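Long-range contact in plasmin and fibronectin-binding protein A (Streptococcus pneumoniae, PDB 4MR0), which acts as a surface adhesin and invasin that binds human fibronectin, plasmin, plasminogen and serum albumin: residues L239-S251 against F261-S275. Sequence-based numbering, arbitrary orientation.
Sequences LINSSGAFAIGNS and FKDSYQGHAIQIAGS. With MN (manganese (II) ion), chain G.
Strands 246-249 and 270-273 run parallel, 4° apart with axes 4.8 Å from each other, and pair Phe246 with Ile270 through to Gly249 with Ala273. Phe246 O accepts from Gln271 N and Ile248 O from Ala273 N, the latter nearly straight (176°), while Ile248 N and Asn250 N donate back to Gln271 O and Ala273 O. Where the chain turns a corner at Ala245, Ala269 O accepts from both Ala245 N and Phe246 N. Before it, Ser243 and Tyr265 are linked twice: Ser243 N donates to Tyr265 O, and Ser243 OG, turned between its own N and carbonyl carbon (chi1 71°), receives Tyr265 N at 2.8 Å. Ser264 OG donates to Ser243 O.

Inside the coil, Phe246 and Phe261 meet edge to edge, CE2 of Phe246 lying 3.7 Å from CE2 of Phe261, while Ala245 CB also touches the Phe261 edge. Ile270 lies alongside Phe246, and Ile248 CD1 rests against Ile270 and Ile272; Ile221 and Ile256 of neighbouring strands also pack against both rings.

At the N-terminal end of 239-251, Ile240 CD1 sits 3.7 Å from Tyr265 CD2. At the C-terminal end, Ser275 OG accepts from Ser251 N at 3.0 Å and donates to Ala273 O from above the carbonyl plane.

On the other face, Gln271 OE1 binds manganese at 2.3 Å with Gln306, Glu308 and Gly314. Its NE2 bonds to Tyr317 OH and to a water that donates to Phe246 O and His268 O; metal and both NE2 partners together should fix the amide's rotation. Successive rungs of this right-handed parallel beta-helix thus join an apolar interior to a buried metal site on the strands' outward side, the metal probably polarising the amide and strengthening NE2 as a donor.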
ATOM      1  N   LEU A 239     -17.557 -17.767  -8.103  1.00 22.94           N
ATOM      2  CA  LEU A 239     -16.667 -18.052  -9.231  1.00 23.19           C
ATOM      3  C   LEU A 239     -15.407 -17.182  -9.364  1.00 22.95           C
ATOM      4  O   LEU A 239     -14.542 -17.485 -10.179  1.00 23.25           O
ATOM      5  CB  LEU A 239     -17.450 -17.983 -10.549  1.00 23.15           C
ATOM      6  CG  LEU A 239     -18.633 -18.942 -10.704  1.00 23.55           C
ATOM      7  CD1 LEU A 239     -19.236 -18.763 -12.088  1.00 24.52           C
ATOM      8  CD2 LEU A 239     -18.181 -20.381 -10.506  1.00 24.42           C
ATOM      9  N   ILE A 240     -15.284 -16.123  -8.570  1.00 23.02           N
ATOM     10  CA  ILE A 240     -14.120 -15.245  -8.674  1.00 23.11           C
ATOM     11  C   ILE A 240     -12.889 -15.719  -7.894  1.00 23.17           C
ATOM     12  O   ILE A 240     -12.973 -16.559  -6.994  1.00 23.13           O
ATOM     13  CB  ILE A 240     -14.464 -13.819  -8.200  1.00 22.51           C
ATOM     14  CG1 ILE A 240     -14.727 -13.821  -6.690  1.00 22.23           C
ATOM     15  CG2 ILE A 240     -15.709 -13.320  -8.939  1.00 20.18           C
ATOM     16  CD1 ILE A 240     -14.879 -12.442  -6.090  1.00 22.30           C
ATOM     17  N   ASN A 241     -11.734 -15.170  -8.262  1.00 22.83           N
ATOM     18  CA  ASN A 241     -10.469 -15.488  -7.590  1.00 22.79           C
ATOM     19  C   ASN A 241     -10.016 -14.295  -6.751  1.00 21.10           C
ATOM     20  O   ASN A 241      -9.149 -14.427  -5.901  1.00 20.83           O
ATOM     21  CB  ASN A 241      -9.374 -15.850  -8.595  1.00 24.46           C
ATOM     22  CG  ASN A 241      -9.574 -17.225  -9.198  1.00 29.91           C
ATOM     23  OD1 ASN A 241      -9.910 -18.189  -8.490  1.00 31.00           O
ATOM     24  ND2 ASN A 241      -9.335 -17.336 -10.506  1.00 31.57           N
ATOM     25  N   SER A 242     -10.613 -13.131  -6.993  1.00 18.90           N
ATOM     26  CA  SER A 242     -10.305 -11.907  -6.244  1.00 17.96           C
ATOM     27  C   SER A 242     -11.280 -10.805  -6.674  1.00 16.34           C
ATOM     28  O   SER A 242     -11.844 -10.864  -7.761  1.00 17.32           O
ATOM     29  CB  SER A 242      -8.873 -11.439  -6.525  1.00 18.57           C
ATOM     30  OG  SER A 242      -8.743 -10.913  -7.837  1.00 20.84           O
ATOM     31  N   SER A 243     -11.514  -9.825  -5.806  1.00 15.51           N
ATOM     32  CA  SER A 243     -12.394  -8.724  -6.156  1.00 15.50           C
ATOM     33  C   SER A 243     -11.719  -7.415  -5.771  1.00 16.55           C
ATOM     34  O   SER A 243     -10.919  -7.367  -4.828  1.00 16.87           O
ATOM     35  CB  SER A 243     -13.757  -8.852  -5.458  1.00 14.79           C
ATOM     36  OG  SER A 243     -13.663  -8.609  -4.069  1.00 20.61           O
ATOM     37  N   GLY A 244     -12.042  -6.362  -6.518  1.00 15.98           N
ATOM     38  CA  GLY A 244     -11.475  -5.045  -6.272  1.00 15.22           C
ATOM     39  C   GLY A 244     -12.451  -3.975  -6.730  1.00 15.83           C
ATOM     40  O   GLY A 244     -13.541  -4.297  -7.223  1.00 15.24           O
ATOM     41  N   ALA A 245     -12.070  -2.707  -6.597  1.00 13.39           N
ATOM     42  CA  ALA A 245     -12.957  -1.616  -7.004  1.00 14.32           C
ATOM     43  C   ALA A 245     -12.498  -0.846  -8.237  1.00 14.75           C
ATOM     44  O   ALA A 245     -13.301  -0.552  -9.126  1.00 12.94           O
ATOM     45  CB  ALA A 245     -13.153  -0.633  -5.840  1.00 12.39           C
ATOM     46  N   PHE A 246     -11.210  -0.514  -8.281  1.00 14.32           N
ATOM     47  CA  PHE A 246     -10.663   0.266  -9.388  1.00 14.40           C
ATOM     48  C   PHE A 246      -9.411  -0.313 -10.034  1.00 13.06           C
ATOM     49  O   PHE A 246      -8.516  -0.796  -9.347  1.00 13.61           O
ATOM     50  CB  PHE A 246     -10.307   1.683  -8.908  1.00 14.75           C
ATOM     51  CG  PHE A 246     -11.494   2.555  -8.608  1.00 15.56           C
ATOM     52  CD1 PHE A 246     -12.116   3.279  -9.620  1.00 15.87           C
ATOM     53  CD2 PHE A 246     -11.965   2.686  -7.302  1.00 14.79           C
ATOM     54  CE1 PHE A 246     -13.191   4.125  -9.340  1.00 16.90           C
ATOM     55  CE2 PHE A 246     -13.038   3.529  -7.012  1.00 13.86           C
ATOM     56  CZ  PHE A 246     -13.650   4.251  -8.026  1.00 16.47           C
ATOM     57  N   ALA A 247      -9.363  -0.253 -11.362  1.00 12.47           N
ATOM     58  CA  ALA A 247      -8.192  -0.674 -12.125  1.00 11.71           C
ATOM     59  C   ALA A 247      -7.908   0.560 -12.977  1.00 13.87           C
ATOM     60  O   ALA A 247      -8.535   0.782 -14.014  1.00 14.58           O
ATOM     61  CB  ALA A 247      -8.507  -1.872 -13.007  1.00 14.86           C
ATOM     62  N   ILE A 248      -6.981   1.382 -12.497  1.00 14.49           N
ATOM     63  CA  ILE A 248      -6.596   2.621 -13.155  1.00 14.83           C
ATOM     64  C   ILE A 248      -5.294   2.417 -13.924  1.00 14.83           C
ATOM     65  O   ILE A 248      -4.232   2.267 -13.329  1.00 14.54           O
ATOM     66  CB  ILE A 248      -6.414   3.733 -12.101  1.00 14.82           C
ATOM     67  CG1 ILE A 248      -7.721   3.903 -11.309  1.00 15.94           C
ATOM     68  CG2 ILE A 248      -6.026   5.046 -12.767  1.00 15.68           C
ATOM     69  CD1 ILE A 248      -7.568   4.720 -10.059  1.00 17.65           C
ATOM     70  N   GLY A 249      -5.381   2.405 -15.248  1.00 15.55           N
ATOM     71  CA  GLY A 249      -4.185   2.203 -16.044  1.00 15.34           C
ATOM     72  C   GLY A 249      -4.010   3.218 -17.153  1.00 16.29           C
ATOM     73  O   GLY A 249      -4.976   3.593 -17.820  1.00 17.19           O
ATOM     74  N   ASN A 250      -2.770   3.660 -17.348  1.00 15.43           N
ATOM     75  CA  ASN A 250      -2.446   4.634 -18.383  1.00 15.43           C
ATOM     76  C   ASN A 250      -3.342   5.863 -18.256  1.00 14.88           C
ATOM     77  O   ASN A 250      -3.728   6.470 -19.258  1.00 14.14           O
ATOM     78  CB  ASN A 250      -2.624   4.003 -19.777  1.00 15.63           C
ATOM     79  CG  ASN A 250      -1.770   4.682 -20.849  1.00 18.02           C
ATOM     80  OD1 ASN A 250      -1.969   4.468 -22.056  1.00 20.52           O
ATOM     81  ND2 ASN A 250      -0.817   5.492 -20.416  1.00 14.05           N
ATOM     82  N   SER A 251      -3.654   6.247 -17.022  1.00 12.61           N
ATOM     83  CA  SER A 251      -4.520   7.395 -16.799  1.00 14.21           C
ATOM     84  C   SER A 251      -3.777   8.623 -16.272  1.00 16.30           C
ATOM     85  O   SER A 251      -2.620   8.534 -15.839  1.00 17.36           O
ATOM     86  CB  SER A 251      -5.646   7.010 -15.836  1.00 14.86           C
ATOM     87  OG  SER A 251      -6.806   7.784 -16.079  1.00 18.89           O
ATOM     88  N   PHE A 261     -14.588   1.639   0.955  1.00 16.86           N
ATOM     89  CA  PHE A 261     -14.376   0.387   0.228  1.00 17.68           C
ATOM     90  C   PHE A 261     -14.529  -0.786   1.182  1.00 18.36           C
ATOM     91  O   PHE A 261     -13.819  -0.867   2.184  1.00 19.42           O
ATOM     92  CB  PHE A 261     -12.974   0.344  -0.373  1.00 15.60           C
ATOM     93  CG  PHE A 261     -12.687   1.462  -1.323  1.00 15.16           C
ATOM     94  CD1 PHE A 261     -12.308   2.717  -0.851  1.00 14.41           C
ATOM     95  CD2 PHE A 261     -12.757   1.248  -2.697  1.00 15.64           C
ATOM     96  CE1 PHE A 261     -12.004   3.744  -1.735  1.00 12.59           C
ATOM     97  CE2 PHE A 261     -12.458   2.265  -3.594  1.00 14.22           C
ATOM     98  CZ  PHE A 261     -12.073   3.521  -3.109  1.00 15.11           C
ATOM     99  N   LYS A 262     -15.427  -1.710   0.860  1.00 18.31           N
ATOM    100  CA  LYS A 262     -15.662  -2.846   1.740  1.00 18.86           C
ATOM    101  C   LYS A 262     -15.445  -4.240   1.177  1.00 17.50           C
ATOM    102  O   LYS A 262     -15.785  -4.536   0.029  1.00 17.28           O
ATOM    103  CB  LYS A 262     -17.099  -2.815   2.267  1.00 22.26           C
ATOM    104  CG  LYS A 262     -17.498  -1.590   3.058  1.00 26.98           C
ATOM    105  CD  LYS A 262     -18.930  -1.762   3.558  1.00 30.70           C
ATOM    106  CE  LYS A 262     -19.400  -0.557   4.362  1.00 33.83           C
ATOM    107  NZ  LYS A 262     -20.776  -0.780   4.896  1.00 36.07           N
ATOM    108  N   ASP A 263     -14.896  -5.092   2.032  1.00 17.88           N
ATOM    109  CA  ASP A 263     -14.702  -6.507   1.756  1.00 17.94           C
ATOM    110  C   ASP A 263     -14.145  -6.977   0.423  1.00 19.05           C
ATOM    111  O   ASP A 263     -14.848  -7.587  -0.386  1.00 17.75           O
ATOM    112  CB  ASP A 263     -16.031  -7.219   2.022  1.00 19.32           C
ATOM    113  CG  ASP A 263     -16.625  -6.833   3.361  1.00 21.09           C
ATOM    114  OD1 ASP A 263     -15.903  -6.954   4.374  1.00 23.73           O
ATOM    115  OD2 ASP A 263     -17.799  -6.401   3.406  1.00 21.25           O
ATOM    116  N   SER A 264     -12.866  -6.714   0.214  1.00 18.85           N
ATOM    117  CA  SER A 264     -12.190  -7.149  -0.992  1.00 19.21           C
ATOM    118  C   SER A 264     -11.962  -8.653  -0.836  1.00 17.97           C
ATOM    119  O   SER A 264     -11.609  -9.114   0.246  1.00 17.56           O
ATOM    120  CB  SER A 264     -10.843  -6.429  -1.100  1.00 19.05           C
ATOM    121  OG  SER A 264     -10.034  -7.016  -2.099  1.00 24.24           O
ATOM    122  N   TYR A 265     -12.187  -9.426  -1.894  1.00 17.74           N
ATOM    123  CA  TYR A 265     -11.937 -10.866  -1.816  1.00 18.06           C
ATOM    124  C   TYR A 265     -10.485 -11.059  -2.231  1.00 19.36           C
ATOM    125  O   TYR A 265     -10.173 -11.050  -3.428  1.00 19.23           O
ATOM    126  CB  TYR A 265     -12.850 -11.646  -2.767  1.00 19.82           C
ATOM    127  CG  TYR A 265     -12.584 -13.142  -2.767  1.00 21.14           C
ATOM    128  CD1 TYR A 265     -12.677 -13.884  -1.585  1.00 21.99           C
ATOM    129  CD2 TYR A 265     -12.247 -13.817  -3.943  1.00 20.63           C
ATOM    130  CE1 TYR A 265     -12.444 -15.259  -1.573  1.00 23.27           C
ATOM    131  CE2 TYR A 265     -12.014 -15.195  -3.943  1.00 22.34           C
ATOM    132  CZ  TYR A 265     -12.114 -15.906  -2.753  1.00 23.41           C
ATOM    133  OH  TYR A 265     -11.885 -17.262  -2.734  1.00 26.05           O
ATOM    134  N   GLN A 266      -9.613 -11.229  -1.236  1.00 18.97           N
ATOM    135  CA  GLN A 266      -8.177 -11.402  -1.444  1.00 20.46           C
ATOM    136  C   GLN A 266      -7.680 -10.643  -2.669  1.00 20.80           C
ATOM    137  O   GLN A 266      -7.034 -11.213  -3.548  1.00 20.22           O
ATOM    138  CB  GLN A 266      -7.823 -12.892  -1.563  1.00 23.83           C
ATOM    139  CG  GLN A 266      -8.502 -13.647  -2.700  1.00 23.16           C
ATOM    140  CD  GLN A 266      -8.145 -15.124  -2.702  1.00 25.47           C
ATOM    141  OE1 GLN A 266      -8.562 -15.880  -3.579  1.00 24.72           O
ATOM    142  NE2 GLN A 266      -7.368 -15.540  -1.714  1.00 25.55           N
ATOM    143  N   GLY A 267      -7.975  -9.348  -2.724  1.00 19.59           N
ATOM    144  CA  GLY A 267      -7.553  -8.572  -3.873  1.00 20.24           C
ATOM    145  C   GLY A 267      -7.138  -7.143  -3.586  1.00 20.46           C
ATOM    146  O   GLY A 267      -6.975  -6.738  -2.431  1.00 21.37           O
ATOM    147  N   HIS A 268      -6.962  -6.385  -4.665  1.00 19.09           N
ATOM    148  CA  HIS A 268      -6.569  -4.985  -4.597  1.00 18.34           C
ATOM    149  C   HIS A 268      -7.811  -4.120  -4.732  1.00 17.27           C
ATOM    150  O   HIS A 268      -8.523  -4.224  -5.725  1.00 17.09           O
ATOM    151  CB  HIS A 268      -5.634  -4.634  -5.757  1.00 16.75           C
ATOM    152  CG  HIS A 268      -4.460  -5.549  -5.894  1.00 19.42           C
ATOM    153  ND1 HIS A 268      -3.452  -5.613  -4.957  1.00 17.03           N
ATOM    154  CD2 HIS A 268      -4.115  -6.410  -6.881  1.00 18.49           C
ATOM    155  CE1 HIS A 268      -2.532  -6.469  -5.366  1.00 19.42           C
ATOM    156  NE2 HIS A 268      -2.910  -6.965  -6.531  1.00 18.83           N
ATOM    157  N   ALA A 269      -8.076  -3.273  -3.746  1.00 16.18           N
ATOM    158  CA  ALA A 269      -9.227  -2.393  -3.835  1.00 14.87           C
ATOM    159  C   ALA A 269      -8.959  -1.441  -4.996  1.00 15.10           C
ATOM    160  O   ALA A 269      -9.858  -1.096  -5.762  1.00 14.78           O
ATOM    161  CB  ALA A 269      -9.399  -1.608  -2.545  1.00 15.89           C
ATOM    162  N   ILE A 270      -7.700  -1.035  -5.126  1.00 15.56           N
ATOM    163  CA  ILE A 270      -7.299  -0.116  -6.177  1.00 13.93           C
ATOM    164  C   ILE A 270      -5.935  -0.472  -6.748  1.00 14.06           C
ATOM    165  O   ILE A 270      -5.007  -0.781  -6.009  1.00 14.39           O
ATOM    166  CB  ILE A 270      -7.203   1.335  -5.640  1.00 14.71           C
ATOM    167  CG1 ILE A 270      -8.567   1.803  -5.124  1.00 12.49           C
ATOM    168  CG2 ILE A 270      -6.691   2.270  -6.741  1.00 14.18           C
ATOM    169  CD1 ILE A 270      -8.520   3.151  -4.403  1.00 13.10           C
ATOM    170  N   GLN A 271      -5.823  -0.432  -8.073  1.00 14.94           N
ATOM    171  CA  GLN A 271      -4.548  -0.670  -8.747  1.00 15.15           C
ATOM    172  C   GLN A 271      -4.306   0.557  -9.611  1.00 14.47           C
ATOM    173  O   GLN A 271      -5.151   0.933 -10.420  1.00 14.58           O
ATOM    174  CB  GLN A 271      -4.583  -1.915  -9.638  1.00 15.64           C
ATOM    175  CG  GLN A 271      -4.643  -3.228  -8.874  1.00 16.75           C
ATOM    176  CD  GLN A 271      -4.761  -4.429  -9.796  1.00 18.59           C
ATOM    177  OE1 GLN A 271      -3.785  -4.848 -10.419  1.00 16.54           O
ATOM    178  NE2 GLN A 271      -5.965  -4.986  -9.890  1.00 16.47           N
ATOM    179  N   ILE A 272      -3.151   1.180  -9.417  1.00 13.13           N
ATOM    180  CA  ILE A 272      -2.768   2.373 -10.158  1.00 12.30           C
ATOM    181  C   ILE A 272      -1.518   1.963 -10.907  1.00 13.23           C
ATOM    182  O   ILE A 272      -0.460   1.785 -10.302  1.00 13.89           O
ATOM    183  CB  ILE A 272      -2.448   3.533  -9.181  1.00 11.45           C
ATOM    184  CG1 ILE A 272      -3.686   3.844  -8.337  1.00 10.31           C
ATOM    185  CG2 ILE A 272      -2.000   4.775  -9.953  1.00 10.40           C
ATOM    186  CD1 ILE A 272      -3.407   4.768  -7.148  1.00 10.16           C
ATOM    187  N   ALA A 273      -1.654   1.801 -12.219  1.00 13.74           N
ATOM    188  CA  ALA A 273      -0.554   1.346 -13.064  1.00 14.12           C
ATOM    189  C   ALA A 273      -0.295   2.282 -14.229  1.00 14.89           C
ATOM    190  O   ALA A 273      -1.204   2.589 -14.999  1.00 14.95           O
ATOM    191  CB  ALA A 273      -0.869  -0.056 -13.598  1.00 14.78           C
ATOM    192  N   GLY A 274       0.960   2.705 -14.369  1.00 13.00           N
ATOM    193  CA  GLY A 274       1.319   3.605 -15.445  1.00 12.46           C
ATOM    194  C   GLY A 274       0.438   4.836 -15.470  1.00 13.86           C
ATOM    195  O   GLY A 274       0.148   5.384 -16.535  1.00 13.22           O
ATOM    196  N   SER A 275       0.020   5.289 -14.294  1.00 12.70           N
ATOM    197  CA  SER A 275      -0.848   6.462 -14.207  1.00 11.96           C
ATOM    198  C   SER A 275      -0.184   7.623 -13.483  1.00 12.72           C
ATOM    199  O   SER A 275       0.577   7.422 -12.535  1.00 11.54           O
ATOM    200  CB  SER A 275      -2.159   6.084 -13.520  1.00 10.39           C
ATOM    201  OG  SER A 275      -2.860   5.145 -14.312  1.00 12.29           O
TER
HETATM  202 MN    MN G 705      -1.491  -5.048 -10.256  1.00 23.86          MN
HETATM  203  O   HOH W   1     -11.054 -18.326  -4.911  1.00 41.46           O
HETATM  204  O   HOH W   2      -8.090  -3.463  -8.206  1.00 20.47           O
HETATM  205  O   HOH W   3      -0.124   8.180 -17.398  1.00 29.07           O